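Local coordinates for protein fatty acid amide hydrolase (Candida albicans, PDB 6KVR) that probably hydrolyses monocarboxylic acid amides, such as fatty acid amides, to the carboxylate and ammonium, as a member of the amidase signature family, at residues N63-L68 and N222-L227; T274-V279 and A312-G317; L98-V103 and E135-F140. One frame throughout, in Å; residues are numbered along the deposited sequence.

Overall arrangement
The three contacts lie well apart and none touches another. Contact 3 (98-103 with 135-140) is nested inside the chain loop that contact 1 (63-68 with 222-227) closes, and contact 2 (274-279 with 312-317) follows both. Contacts 1 and 2 lie on opposite sides of the chain's centre, 33 Å apart between centres; contact 3 lies at the surface, its nearest atoms about 11 Å from contact 2 and about 13 Å from contact 1. Contact 2 comes nearest the predicted Ser-Ser-Lys catalytic centre (Lys158, Ser233, Ser257), the Ile277 side chain being about 11 Å from that of Lys158. Contacts 1 and 3 lie away from it.

Contact 1 (N63-L68 and N222-L227); sequences NAVDYL and NPFNLL
Val65 lays its CG2 methyl over one face of the Phe224 ring, 3.9 Å from the ring centroid and 7° off the normal, a CH-pi contact almost at the ring's centre. The place is the N-terminus of helix 64-70, N-capped by Asn63 and set against a type I beta turn that runs from Asn222 to Asn225. The other methyl of Val65, CG1, anti to the backbone N, reaches the rim of the ring at CE1, while CG2, beside the backbone N, also touches Pro223 CB at 3.9 Å.

Beside this, the turn presents the Pro223 carbonyl to the helix start. Val65 N donates to Pro223 O at 3.0 Å, the donor tilted 22° from the carbonyl plane, and Ala64 N lies 3.0 Å from Pro223 O. The carbonyl thus faces the first turn, where amides have no acceptor within the helix itself, and its partial negative charge would suit the positive end of the helix dipole. Tyr243 of helix 235-243 packs on Ala64, Val65 and Pro223.

The turn is stiffened by its own Asx turn: Asn222 OD1 accepts from Phe224 N at 2.9 Å and lies in the plane of the aromatic ring, at its edge. Asn225 makes a second Asx turn to Leu227 N, while its ND2 is held by Val537 O and Gln61 OE1. On the helix side, the CB and CG of Asn63 rest against Phe224 O, each at 3.3 Å. With CG anti to the backbone N (chi1 178°), the Asn63 amide folds back over the helix start, and its OD1 takes Asp66 N at 2.8 Å from above the carbonyl plane.

Contact 2 (T274-V279 and A312-G317); sequences TKRISV and AYINEG
Ile277 crosses the Tyr313 ring at a slant, with CG1 over one face. This CG1 is offset toward the rim, 4.3 Å from the centroid and 24° off the normal, a CH-pi contact. The other branch, CG2, reaches the phenol end of the same ring, 3.9 Å from Tyr313 CZ. With chi1 at -176°, CG trans to the amide nitrogen, the Tyr313 ring extends from helix 303-317 to the loop, until its hydroxyl arrives at the backbone beyond Ile277.

There Ser278 N donates to Tyr313 OH at 3.0 Å, with an N-H...O angle of 148°. The phenol oxygen is also hydrogen-bonded to Thr186 OG1 of helix 185-192, so two partners grip it and fix the swing of the ring, which also meets the ring of Trp309. Ser278 OG turns to Asp323.

One residue along the helix, Ile314 points its CD1 at the loop, meeting Ile277 CD1 at 4.3 Å and Arg276 NE at 4.1 Å. The Arg276 chain bends at chi3, and its guanidinium forms salt bridges with Asp552 and Glu553.

All five touching residues are buried: this is helix-on-loop packing in the alpha/beta amidase signature fold, joining helix 303-317 to the connection between two neighbouring antiparallel strands of its mixed central sheet, 268-271 and 295-300.

Contact 3 (L98-V103 and E135-F140); sequences LSSVEV and ERDNYF
The start of helix 100-118 faces the side of helix 126-143, with Ser100 and Asp137 CA atoms 5.9 Å apart. The motif is a helix N-terminus closed from within by a capping box and met from outside by a carboxylate. In the box, Ser99 OG accepts from Glu102 N at 2.9 Å and Glu102 OE2 accepts from Ser99 N.

Asp137 is the carboxylate, and its two oxygens divide the neighbouring amides. Ser100 N donates to OD1 at 2.8 Å, nearly straight at 168°, OD1 receiving it on its syn lone pair; Val101 N donates to OD2 at 3.0 Å, on the syn side but 27° out of the carboxylate plane. The pair of bonds fixes the carboxylate's rotation, and the positive end of the helix dipole would probably stabilise its negative charge.

Beside these bonds, Arg136 turns only its CB toward Ser100 OG; its chain bends at chi2 (-60°) and leads the guanidinium off to the carbonyls of Gly194 and Ala195. The Val101 and Asp137 side chains cross at about a right angle, and Val101 CG2 lies 3.2 Å from Asp137 OD2.

Contact 1 (N63-L68 and N222-L227)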
ATOM      1  N   ASN A  63      10.819 -41.890  -6.266  1.00 33.75           N
ATOM      2  CA  ASN A  63       9.532 -41.192  -6.173  1.00 32.91           C
ATOM      3  C   ASN A  63       8.894 -41.601  -4.850  1.00 35.85           C
ATOM      4  O   ASN A  63       8.257 -42.656  -4.762  1.00 35.78           O
ATOM      5  CB  ASN A  63       8.640 -41.528  -7.370  1.00 33.46           C
ATOM      6  CG  ASN A  63       7.259 -40.859  -7.305  1.00 34.41           C
ATOM      7  OD1 ASN A  63       6.769 -40.482  -6.236  1.00 32.28           O
ATOM      8  ND2 ASN A  63       6.620 -40.729  -8.464  1.00 28.37           N
ATOM      9  N   ALA A  64       9.060 -40.765  -3.816  1.00 32.44           N
ATOM     10  CA  ALA A  64       8.560 -41.140  -2.497  1.00 31.60           C
ATOM     11  C   ALA A  64       7.037 -41.186  -2.459  1.00 31.49           C
ATOM     12  O   ALA A  64       6.464 -41.985  -1.713  1.00 30.51           O
ATOM     13  CB  ALA A  64       9.091 -40.188  -1.426  1.00 29.52           C
ATOM     14  N   VAL A  65       6.362 -40.358  -3.254  1.00 31.67           N
ATOM     15  CA  VAL A  65       4.898 -40.365  -3.247  1.00 32.85           C
ATOM     16  C   VAL A  65       4.366 -41.694  -3.781  1.00 35.98           C
ATOM     17  O   VAL A  65       3.410 -42.264  -3.239  1.00 31.82           O
ATOM     18  CB  VAL A  65       4.360 -39.169  -4.054  1.00 32.32           C
ATOM     19  CG1 VAL A  65       2.839 -39.262  -4.223  1.00 37.54           C
ATOM     20  CG2 VAL A  65       4.760 -37.860  -3.377  1.00 32.36           C
ATOM     21  N   ASP A  66       4.979 -42.210  -4.850  1.00 35.50           N
ATOM     22  CA  ASP A  66       4.569 -43.503  -5.380  1.00 39.58           C
ATOM     23  C   ASP A  66       4.764 -44.608  -4.353  1.00 37.56           C
ATOM     24  O   ASP A  66       3.880 -45.453  -4.162  1.00 39.74           O
ATOM     25  CB  ASP A  66       5.357 -43.815  -6.645  1.00 41.97           C
ATOM     26  CG  ASP A  66       4.622 -44.761  -7.550  1.00 51.16           C
ATOM     27  OD1 ASP A  66       3.521 -44.390  -8.014  1.00 57.68           O
ATOM     28  OD2 ASP A  66       5.119 -45.890  -7.759  1.00 55.01           O
ATOM     29  N   TYR A  67       5.911 -44.602  -3.674  1.00 33.27           N
ATOM     30  CA  TYR A  67       6.216 -45.603  -2.654  1.00 34.40           C
ATOM     31  C   TYR A  67       5.203 -45.593  -1.511  1.00 38.92           C
ATOM     32  O   TYR A  67       4.835 -46.653  -0.988  1.00 36.41           O
ATOM     33  CB  TYR A  67       7.617 -45.355  -2.108  1.00 30.68           C
ATOM     34  CG  TYR A  67       8.163 -46.472  -1.246  1.00 39.41           C
ATOM     35  CD1 TYR A  67       8.550 -47.685  -1.801  1.00 33.22           C
ATOM     36  CD2 TYR A  67       8.305 -46.303   0.127  1.00 41.57           C
ATOM     37  CE1 TYR A  67       9.063 -48.694  -1.012  1.00 40.16           C
ATOM     38  CE2 TYR A  67       8.814 -47.298   0.919  1.00 36.22           C
ATOM     39  CZ  TYR A  67       9.186 -48.491   0.349  1.00 43.17           C
ATOM     40  OH  TYR A  67       9.682 -49.481   1.155  1.00 43.72           O
ATOM     41  N   LEU A  68       4.780 -44.404  -1.078  1.00 32.03           N
ATOM     42  CA  LEU A  68       3.821 -44.298   0.016  1.00 33.08           C
ATOM     43  C   LEU A  68       2.557 -45.097  -0.284  1.00 39.37           C
ATOM     44  O   LEU A  68       2.045 -45.832   0.572  1.00 34.75           O
ATOM     45  CB  LEU A  68       3.474 -42.827   0.246  1.00 33.89           C
ATOM     46  CG  LEU A  68       2.154 -42.543   0.963  1.00 33.28           C
ATOM     47  CD1 LEU A  68       2.230 -42.967   2.428  1.00 31.76           C
ATOM     48  CD2 LEU A  68       1.770 -41.069   0.811  1.00 32.31           C
ATOM     49  N   ASN A 222      12.601 -33.170  -3.272  1.00 25.28           N
ATOM     50  CA  ASN A 222      11.282 -33.233  -3.924  1.00 26.43           C
ATOM     51  C   ASN A 222      10.597 -34.567  -3.657  1.00 24.63           C
ATOM     52  O   ASN A 222      11.197 -35.621  -3.874  1.00 27.04           O
ATOM     53  CB  ASN A 222      11.427 -33.033  -5.436  1.00 28.75           C
ATOM     54  CG  ASN A 222      10.100 -32.770  -6.127  1.00 27.02           C
ATOM     55  OD1 ASN A 222       9.119 -33.515  -5.956  1.00 25.54           O
ATOM     56  ND2 ASN A 222      10.061 -31.707  -6.921  1.00 24.73           N
ATOM     57  N   PRO A 223       9.342 -34.573  -3.204  1.00 28.55           N
ATOM     58  CA  PRO A 223       8.706 -35.855  -2.863  1.00 26.02           C
ATOM     59  C   PRO A 223       8.352 -36.731  -4.073  1.00 31.42           C
ATOM     60  O   PRO A 223       8.083 -37.923  -3.886  1.00 31.83           O
ATOM     61  CB  PRO A 223       7.453 -35.425  -2.077  1.00 30.05           C
ATOM     62  CG  PRO A 223       7.134 -34.061  -2.578  1.00 27.14           C
ATOM     63  CD  PRO A 223       8.471 -33.416  -2.903  1.00 24.72           C
ATOM     64  N   PHE A 224       8.345 -36.201  -5.299  1.00 30.48           N
ATOM     65  CA  PHE A 224       8.065 -36.999  -6.492  1.00 29.02           C
ATOM     66  C   PHE A 224       9.326 -37.499  -7.187  1.00 29.74           C
ATOM     67  O   PHE A 224       9.232 -38.329  -8.101  1.00 28.18           O
ATOM     68  CB  PHE A 224       7.223 -36.184  -7.488  1.00 28.55           C
ATOM     69  CG  PHE A 224       5.799 -35.986  -7.051  1.00 32.66           C
ATOM     70  CD1 PHE A 224       4.820 -36.917  -7.380  1.00 35.42           C
ATOM     71  CD2 PHE A 224       5.440 -34.877  -6.292  1.00 28.72           C
ATOM     72  CE1 PHE A 224       3.497 -36.736  -6.969  1.00 36.15           C
ATOM     73  CE2 PHE A 224       4.130 -34.689  -5.874  1.00 32.05           C
ATOM     74  CZ  PHE A 224       3.155 -35.621  -6.214  1.00 35.14           C
ATOM     75  N   ASN A 225      10.489 -37.017  -6.774  1.00 27.05           N
ATOM     76  CA  ASN A 225      11.779 -37.386  -7.332  1.00 26.38           C
ATOM     77  C   ASN A 225      12.815 -36.856  -6.362  1.00 27.52           C
ATOM     78  O   ASN A 225      13.101 -35.652  -6.367  1.00 26.91           O
ATOM     79  CB  ASN A 225      11.968 -36.792  -8.735  1.00 25.79           C
ATOM     80  CG  ASN A 225      13.311 -37.170  -9.371  1.00 25.34           C
ATOM     81  OD1 ASN A 225      14.305 -37.378  -8.681  1.00 25.08           O
ATOM     82  ND2 ASN A 225      13.336 -37.250 -10.703  1.00 27.60           N
ATOM     83  N   LEU A 226      13.368 -37.732  -5.520  1.00 27.59           N
ATOM     84  CA  LEU A 226      14.228 -37.303  -4.425  1.00 24.95           C
ATOM     85  C   LEU A 226      15.581 -36.778  -4.883  1.00 27.46           C
ATOM     86  O   LEU A 226      16.330 -36.247  -4.052  1.00 29.85           O
ATOM     87  CB  LEU A 226      14.434 -38.441  -3.430  1.00 28.52           C
ATOM     88  CG  LEU A 226      13.260 -38.776  -2.506  1.00 30.67           C
ATOM     89  CD1 LEU A 226      13.640 -39.929  -1.561  1.00 28.98           C
ATOM     90  CD2 LEU A 226      12.819 -37.566  -1.706  1.00 25.83           C
ATOM     91  N   LEU A 227      15.933 -36.902  -6.160  1.00 25.26           N
ATOM     92  CA  LEU A 227      17.131 -36.193  -6.601  1.00 26.20           C
ATOM     93  C   LEU A 227      16.883 -34.682  -6.674  1.00 28.83           C
ATOM     94  O   LEU A 227      17.812 -33.888  -6.455  1.00 26.89           O
ATOM     95  CB  LEU A 227      17.609 -36.734  -7.950  1.00 23.81           C
ATOM     96  CG  LEU A 227      18.808 -36.026  -8.609  1.00 31.38           C
ATOM     97  CD1 LEU A 227      20.093 -36.167  -7.799  1.00 24.34           C
ATOM     98  CD2 LEU A 227      19.030 -36.539 -10.019  1.00 29.16           C
TER

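Contact 2 (T274-V279 and A312-G317)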
ATOM      1  N   THR A 274      -0.380  -7.898  -2.362  1.00 25.06           N
ATOM      2  CA  THR A 274       0.178  -7.458  -1.088  1.00 19.86           C
ATOM      3  C   THR A 274      -0.897  -6.839  -0.207  1.00 21.80           C
ATOM      4  O   THR A 274      -1.895  -6.289  -0.688  1.00 25.59           O
ATOM      5  CB  THR A 274       1.306  -6.442  -1.283  1.00 24.67           C
ATOM      6  OG1 THR A 274       0.829  -5.345  -2.074  1.00 27.80           O
ATOM      7  CG2 THR A 274       2.528  -7.083  -1.964  1.00 23.96           C
ATOM      8  N   LYS A 275      -0.680  -6.954   1.103  1.00 21.88           N
ATOM      9  CA  LYS A 275      -1.425  -6.273   2.158  1.00 25.66           C
ATOM     10  C   LYS A 275      -2.808  -6.860   2.402  1.00 24.73           C
ATOM     11  O   LYS A 275      -3.650  -6.211   3.002  1.00 27.09           O
ATOM     12  CB  LYS A 275      -1.516  -4.767   1.897  1.00 30.70           C
ATOM     13  CG  LYS A 275      -0.139  -4.125   1.660  1.00 28.92           C
ATOM     14  CD  LYS A 275      -0.168  -3.139   0.495  1.00 44.28           C
ATOM     15  CE  LYS A 275      -0.239  -1.666   0.974  1.00 49.19           C
ATOM     16  NZ  LYS A 275      -0.751  -0.682  -0.057  1.00 45.93           N
ATOM     17  N   ARG A 276      -3.063  -8.094   1.982  1.00 22.39           N
ATOM     18  CA  ARG A 276      -4.267  -8.787   2.405  1.00 21.88           C
ATOM     19  C   ARG A 276      -3.991  -9.738   3.568  1.00 27.87           C
ATOM     20  O   ARG A 276      -4.756  -9.771   4.538  1.00 26.07           O
ATOM     21  CB  ARG A 276      -4.873  -9.552   1.218  1.00 23.42           C
ATOM     22  CG  ARG A 276      -5.188  -8.683   0.011  1.00 23.99           C
ATOM     23  CD  ARG A 276      -6.166  -9.357  -0.964  1.00 29.74           C
ATOM     24  NE  ARG A 276      -7.558  -9.267  -0.532  1.00 27.70           N
ATOM     25  CZ  ARG A 276      -8.611  -9.531  -1.300  1.00 29.40           C
ATOM     26  NH1 ARG A 276      -8.475  -9.847  -2.577  1.00 22.26           N
ATOM     27  NH2 ARG A 276      -9.833  -9.488  -0.765  1.00 27.59           N
ATOM     28  N   ILE A 277      -2.888 -10.480   3.502  1.00 20.83           N
ATOM     29  CA  ILE A 277      -2.466 -11.407   4.541  1.00 27.63           C
ATOM     30  C   ILE A 277      -1.276 -10.775   5.260  1.00 25.89           C
ATOM     31  O   ILE A 277      -0.371 -10.242   4.611  1.00 26.10           O
ATOM     32  CB  ILE A 277      -2.123 -12.789   3.936  1.00 26.21           C
ATOM     33  CG1 ILE A 277      -3.410 -13.535   3.563  1.00 32.14           C
ATOM     34  CG2 ILE A 277      -1.404 -13.662   4.915  1.00 21.22           C
ATOM     35  CD1 ILE A 277      -4.079 -13.049   2.336  1.00 32.10           C
ATOM     36  N   SER A 278      -1.288 -10.804   6.593  1.00 22.04           N
ATOM     37  CA  SER A 278      -0.207 -10.184   7.358  1.00 25.08           C
ATOM     38  C   SER A 278       1.114 -10.954   7.268  1.00 28.57           C
ATOM     39  O   SER A 278       1.145 -12.190   7.333  1.00 23.48           O
ATOM     40  CB  SER A 278      -0.600 -10.064   8.826  1.00 25.41           C
ATOM     41  OG  SER A 278       0.450  -9.450   9.559  1.00 26.70           O
ATOM     42  N   VAL A 279       2.218 -10.208   7.142  1.00 26.26           N
ATOM     43  CA  VAL A 279       3.562 -10.754   7.314  1.00 25.96           C
ATOM     44  C   VAL A 279       4.197 -10.284   8.615  1.00 30.65           C
ATOM     45  O   VAL A 279       5.375 -10.550   8.851  1.00 29.98           O
ATOM     46  CB  VAL A 279       4.486 -10.432   6.123  1.00 25.39           C
ATOM     47  CG1 VAL A 279       3.942 -11.039   4.830  1.00 24.48           C
ATOM     48  CG2 VAL A 279       4.672  -8.929   5.973  1.00 23.95           C
ATOM     49  N   ALA A 312     -11.537 -17.556   5.309  1.00 27.66           N
ATOM     50  CA  ALA A 312     -11.545 -17.596   6.770  1.00 26.57           C
ATOM     51  C   ALA A 312     -10.581 -16.566   7.356  1.00 30.20           C
ATOM     52  O   ALA A 312     -10.934 -15.821   8.282  1.00 25.16           O
ATOM     53  CB  ALA A 312     -11.195 -19.001   7.261  1.00 27.72           C
ATOM     54  N   TYR A 313      -9.351 -16.520   6.831  1.00 26.95           N
ATOM     55  CA  TYR A 313      -8.335 -15.617   7.362  1.00 23.86           C
ATOM     56  C   TYR A 313      -8.830 -14.179   7.349  1.00 24.96           C
ATOM     57  O   TYR A 313      -8.780 -13.489   8.368  1.00 23.91           O
ATOM     58  CB  TYR A 313      -7.040 -15.745   6.550  1.00 22.13           C
ATOM     59  CG  TYR A 313      -5.866 -14.919   7.070  1.00 27.09           C
ATOM     60  CD1 TYR A 313      -5.758 -13.554   6.788  1.00 24.56           C
ATOM     61  CD2 TYR A 313      -4.863 -15.508   7.838  1.00 25.14           C
ATOM     62  CE1 TYR A 313      -4.691 -12.809   7.247  1.00 22.85           C
ATOM     63  CE2 TYR A 313      -3.800 -14.771   8.308  1.00 25.59           C
ATOM     64  CZ  TYR A 313      -3.717 -13.418   8.009  1.00 25.50           C
ATOM     65  OH  TYR A 313      -2.646 -12.684   8.471  1.00 25.95           O
ATOM     66  N   ILE A 314      -9.332 -13.719   6.202  1.00 23.77           N
ATOM     67  CA  ILE A 314      -9.668 -12.312   6.040  1.00 25.03           C
ATOM     68  C   ILE A 314     -10.998 -11.984   6.713  1.00 30.94           C
ATOM     69  O   ILE A 314     -11.073 -11.077   7.551  1.00 31.20           O
ATOM     70  CB  ILE A 314      -9.683 -11.953   4.544  1.00 26.69           C
ATOM     71  CG1 ILE A 314      -8.263 -11.985   3.973  1.00 24.49           C
ATOM     72  CG2 ILE A 314     -10.397 -10.608   4.308  1.00 21.98           C
ATOM     73  CD1 ILE A 314      -8.213 -12.054   2.453  1.00 26.87           C
ATOM     74  N   ASN A 315     -12.065 -12.715   6.365  1.00 26.78           N
ATOM     75  CA  ASN A 315     -13.399 -12.323   6.812  1.00 29.76           C
ATOM     76  C   ASN A 315     -13.636 -12.658   8.280  1.00 28.86           C
ATOM     77  O   ASN A 315     -14.396 -11.957   8.952  1.00 36.29           O
ATOM     78  CB  ASN A 315     -14.471 -12.969   5.920  1.00 27.14           C
ATOM     79  CG  ASN A 315     -14.526 -12.349   4.532  1.00 30.15           C
ATOM     80  OD1 ASN A 315     -13.933 -11.291   4.278  1.00 31.96           O
ATOM     81  ND2 ASN A 315     -15.250 -12.999   3.622  1.00 29.47           N
ATOM     82  N   GLU A 316     -12.975 -13.681   8.808  1.00 28.90           N
ATOM     83  CA  GLU A 316     -13.103 -14.039  10.215  1.00 31.18           C
ATOM     84  C   GLU A 316     -11.887 -13.692  11.063  1.00 35.15           C
ATOM     85  O   GLU A 316     -12.043 -13.371  12.243  1.00 35.00           O
ATOM     86  CB  GLU A 316     -13.382 -15.538  10.349  1.00 33.62           C
ATOM     87  CG  GLU A 316     -14.595 -15.984   9.554  1.00 41.79           C
ATOM     88  CD  GLU A 316     -15.469 -16.964  10.320  1.00 56.03           C
ATOM     89  OE1 GLU A 316     -15.798 -16.671  11.498  1.00 63.44           O
ATOM     90  OE2 GLU A 316     -15.824 -18.020   9.746  1.00 59.86           O
ATOM     91  N   GLY A 317     -10.674 -13.773  10.514  1.00 33.78           N
ATOM     92  CA  GLY A 317      -9.504 -13.396  11.287  1.00 33.19           C
ATOM     93  C   GLY A 317      -9.320 -11.895  11.422  1.00 27.81           C
ATOM     94  O   GLY A 317      -8.714 -11.439  12.396  1.00 26.97           O
TER

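Contact 3 (L98-V103 and E135-F140)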
ATOM      1  N   LEU A  98     -15.802 -37.066  12.353  1.00 45.78           N
ATOM      2  CA  LEU A  98     -14.421 -37.357  12.719  1.00 42.16           C
ATOM      3  C   LEU A  98     -14.001 -36.579  13.959  1.00 38.83           C
ATOM      4  O   LEU A  98     -14.347 -35.402  14.122  1.00 40.67           O
ATOM      5  CB  LEU A  98     -13.440 -37.027  11.590  1.00 40.94           C
ATOM      6  CG  LEU A  98     -13.595 -37.717  10.246  1.00 45.05           C
ATOM      7  CD1 LEU A  98     -12.875 -36.912   9.183  1.00 45.43           C
ATOM      8  CD2 LEU A  98     -13.031 -39.137  10.343  1.00 42.43           C
ATOM      9  N   SER A  99     -13.238 -37.235  14.823  1.00 37.06           N
ATOM     10  CA  SER A  99     -12.616 -36.522  15.917  1.00 36.60           C
ATOM     11  C   SER A  99     -11.425 -35.723  15.396  1.00 38.13           C
ATOM     12  O   SER A  99     -10.850 -36.022  14.345  1.00 35.63           O
ATOM     13  CB  SER A  99     -12.181 -37.495  17.013  1.00 37.51           C
ATOM     14  OG  SER A  99     -10.951 -38.120  16.701  1.00 41.69           O
ATOM     15  N   SER A 100     -11.081 -34.662  16.120  1.00 37.38           N
ATOM     16  CA  SER A 100      -9.880 -33.921  15.753  1.00 39.09           C
ATOM     17  C   SER A 100      -8.648 -34.767  15.998  1.00 32.48           C
ATOM     18  O   SER A 100      -7.702 -34.745  15.202  1.00 34.21           O
ATOM     19  CB  SER A 100      -9.791 -32.609  16.533  1.00 34.00           C
ATOM     20  OG  SER A 100     -10.757 -31.707  16.063  1.00 39.82           O
ATOM     21  N   VAL A 101      -8.663 -35.543  17.083  1.00 36.13           N
ATOM     22  CA  VAL A 101      -7.521 -36.379  17.435  1.00 32.85           C
ATOM     23  C   VAL A 101      -7.198 -37.358  16.309  1.00 36.43           C
ATOM     24  O   VAL A 101      -6.047 -37.468  15.867  1.00 34.68           O
ATOM     25  CB  VAL A 101      -7.797 -37.110  18.757  1.00 34.83           C
ATOM     26  CG1 VAL A 101      -6.759 -38.207  18.977  1.00 27.42           C
ATOM     27  CG2 VAL A 101      -7.809 -36.106  19.916  1.00 35.52           C
ATOM     28  N   GLU A 102      -8.206 -38.087  15.826  1.00 35.43           N
ATOM     29  CA  GLU A 102      -7.953 -39.067  14.780  1.00 34.41           C
ATOM     30  C   GLU A 102      -7.475 -38.391  13.491  1.00 31.96           C
ATOM     31  O   GLU A 102      -6.576 -38.903  12.813  1.00 29.58           O
ATOM     32  CB  GLU A 102      -9.213 -39.912  14.584  1.00 32.19           C
ATOM     33  CG  GLU A 102     -10.112 -39.540  13.440  1.00 39.08           C
ATOM     34  CD  GLU A 102     -11.367 -40.406  13.398  1.00 49.20           C
ATOM     35  OE1 GLU A 102     -11.251 -41.645  13.209  1.00 43.72           O
ATOM     36  OE2 GLU A 102     -12.468 -39.845  13.584  1.00 48.15           O
ATOM     37  N   VAL A 103      -8.018 -37.213  13.168  1.00 32.62           N
ATOM     38  CA  VAL A 103      -7.555 -36.496  11.985  1.00 28.44           C
ATOM     39  C   VAL A 103      -6.107 -36.052  12.161  1.00 30.02           C
ATOM     40  O   VAL A 103      -5.301 -36.137  11.228  1.00 28.92           O
ATOM     41  CB  VAL A 103      -8.491 -35.315  11.680  1.00 35.53           C
ATOM     42  CG1 VAL A 103      -7.818 -34.318  10.726  1.00 33.54           C
ATOM     43  CG2 VAL A 103      -9.794 -35.833  11.088  1.00 36.92           C
ATOM     44  N   GLU A 135      -7.774 -30.575  23.016  1.00 38.43           N
ATOM     45  CA  GLU A 135      -8.547 -29.388  23.372  1.00 40.08           C
ATOM     46  C   GLU A 135      -9.664 -29.146  22.373  1.00 34.91           C
ATOM     47  O   GLU A 135     -10.791 -28.827  22.760  1.00 35.24           O
ATOM     48  CB  GLU A 135      -7.643 -28.157  23.449  1.00 39.74           C
ATOM     49  CG  GLU A 135      -6.341 -28.367  24.168  1.00 45.80           C
ATOM     50  CD  GLU A 135      -5.523 -27.084  24.295  1.00 59.81           C
ATOM     51  OE1 GLU A 135      -6.125 -26.005  24.485  1.00 67.84           O
ATOM     52  OE2 GLU A 135      -4.278 -27.154  24.172  1.00 56.88           O
ATOM     53  N   ARG A 136      -9.369 -29.305  21.083  1.00 35.99           N
ATOM     54  CA  ARG A 136     -10.395 -29.123  20.064  1.00 38.66           C
ATOM     55  C   ARG A 136     -11.582 -30.037  20.322  1.00 38.76           C
ATOM     56  O   ARG A 136     -12.741 -29.607  20.265  1.00 39.09           O
ATOM     57  CB  ARG A 136      -9.816 -29.393  18.676  1.00 41.06           C
ATOM     58  CG  ARG A 136      -8.738 -28.425  18.266  1.00 39.93           C
ATOM     59  CD  ARG A 136      -9.280 -27.008  18.252  1.00 36.58           C
ATOM     60  NE  ARG A 136      -8.268 -26.076  17.781  1.00 38.14           N
ATOM     61  CZ  ARG A 136      -7.417 -25.442  18.570  1.00 40.06           C
ATOM     62  NH1 ARG A 136      -7.438 -25.614  19.886  1.00 39.94           N
ATOM     63  NH2 ARG A 136      -6.532 -24.608  18.026  1.00 33.02           N
ATOM     64  N   ASP A 137     -11.307 -31.304  20.621  1.00 35.56           N
ATOM     65  CA  ASP A 137     -12.393 -32.250  20.835  1.00 41.03           C
ATOM     66  C   ASP A 137     -13.108 -31.960  22.151  1.00 41.52           C
ATOM     67  O   ASP A 137     -14.339 -32.052  22.222  1.00 38.76           O
ATOM     68  CB  ASP A 137     -11.855 -33.682  20.790  1.00 36.70           C
ATOM     69  CG  ASP A 137     -11.617 -34.189  19.348  1.00 41.05           C
ATOM     70  OD1 ASP A 137     -12.295 -33.708  18.399  1.00 41.70           O
ATOM     71  OD2 ASP A 137     -10.739 -35.063  19.161  1.00 38.61           O
ATOM     72  N   ASN A 138     -12.359 -31.572  23.195  1.00 38.49           N
ATOM     73  CA  ASN A 138     -12.991 -31.148  24.445  1.00 35.94           C
ATOM     74  C   ASN A 138     -13.961 -30.004  24.203  1.00 45.80           C
ATOM     75  O   ASN A 138     -15.096 -30.017  24.698  1.00 47.20           O
ATOM     76  CB  ASN A 138     -11.941 -30.719  25.460  1.00 39.07           C
ATOM     77  CG  ASN A 138     -11.100 -31.871  25.942  1.00 47.78           C
ATOM     78  OD1 ASN A 138     -10.009 -31.670  26.482  1.00 50.58           O
ATOM     79  ND2 ASN A 138     -11.589 -33.096  25.731  1.00 43.74           N
ATOM     80  N   TYR A 139     -13.520 -28.997  23.446  1.00 40.17           N
ATOM     81  CA  TYR A 139     -14.370 -27.850  23.158  1.00 42.35           C
ATOM     82  C   TYR A 139     -15.633 -28.280  22.424  1.00 41.95           C
ATOM     83  O   TYR A 139     -16.731 -27.800  22.727  1.00 39.46           O
ATOM     84  CB  TYR A 139     -13.573 -26.826  22.346  1.00 41.10           C
ATOM     85  CG  TYR A 139     -14.293 -25.525  22.076  1.00 40.93           C
ATOM     86  CD1 TYR A 139     -15.242 -25.435  21.062  1.00 38.10           C
ATOM     87  CD2 TYR A 139     -14.007 -24.386  22.814  1.00 38.44           C
ATOM     88  CE1 TYR A 139     -15.894 -24.263  20.801  1.00 42.34           C
ATOM     89  CE2 TYR A 139     -14.659 -23.200  22.558  1.00 40.95           C
ATOM     90  CZ  TYR A 139     -15.603 -23.147  21.548  1.00 39.19           C
ATOM     91  OH  TYR A 139     -16.269 -21.980  21.275  1.00 49.84           O
ATOM     92  N   PHE A 140     -15.495 -29.187  21.455  1.00 40.92           N
ATOM     93  CA  PHE A 140     -16.651 -29.635  20.684  1.00 45.71           C
ATOM     94  C   PHE A 140     -17.664 -30.354  21.573  1.00 46.95           C
ATOM     95  O   PHE A 140     -18.879 -30.148  21.439  1.00 44.82           O
ATOM     96  CB  PHE A 140     -16.195 -30.549  19.548  1.00 40.37           C
ATOM     97  CG  PHE A 140     -17.296 -30.950  18.616  1.00 39.35           C
ATOM     98  CD1 PHE A 140     -17.827 -30.042  17.722  1.00 42.26           C
ATOM     99  CD2 PHE A 140     -17.795 -32.235  18.632  1.00 38.58           C
ATOM    100  CE1 PHE A 140     -18.839 -30.416  16.859  1.00 43.96           C
ATOM    101  CE2 PHE A 140     -18.799 -32.617  17.776  1.00 36.64           C
ATOM    102  CZ  PHE A 140     -19.322 -31.710  16.887  1.00 45.69           C
TER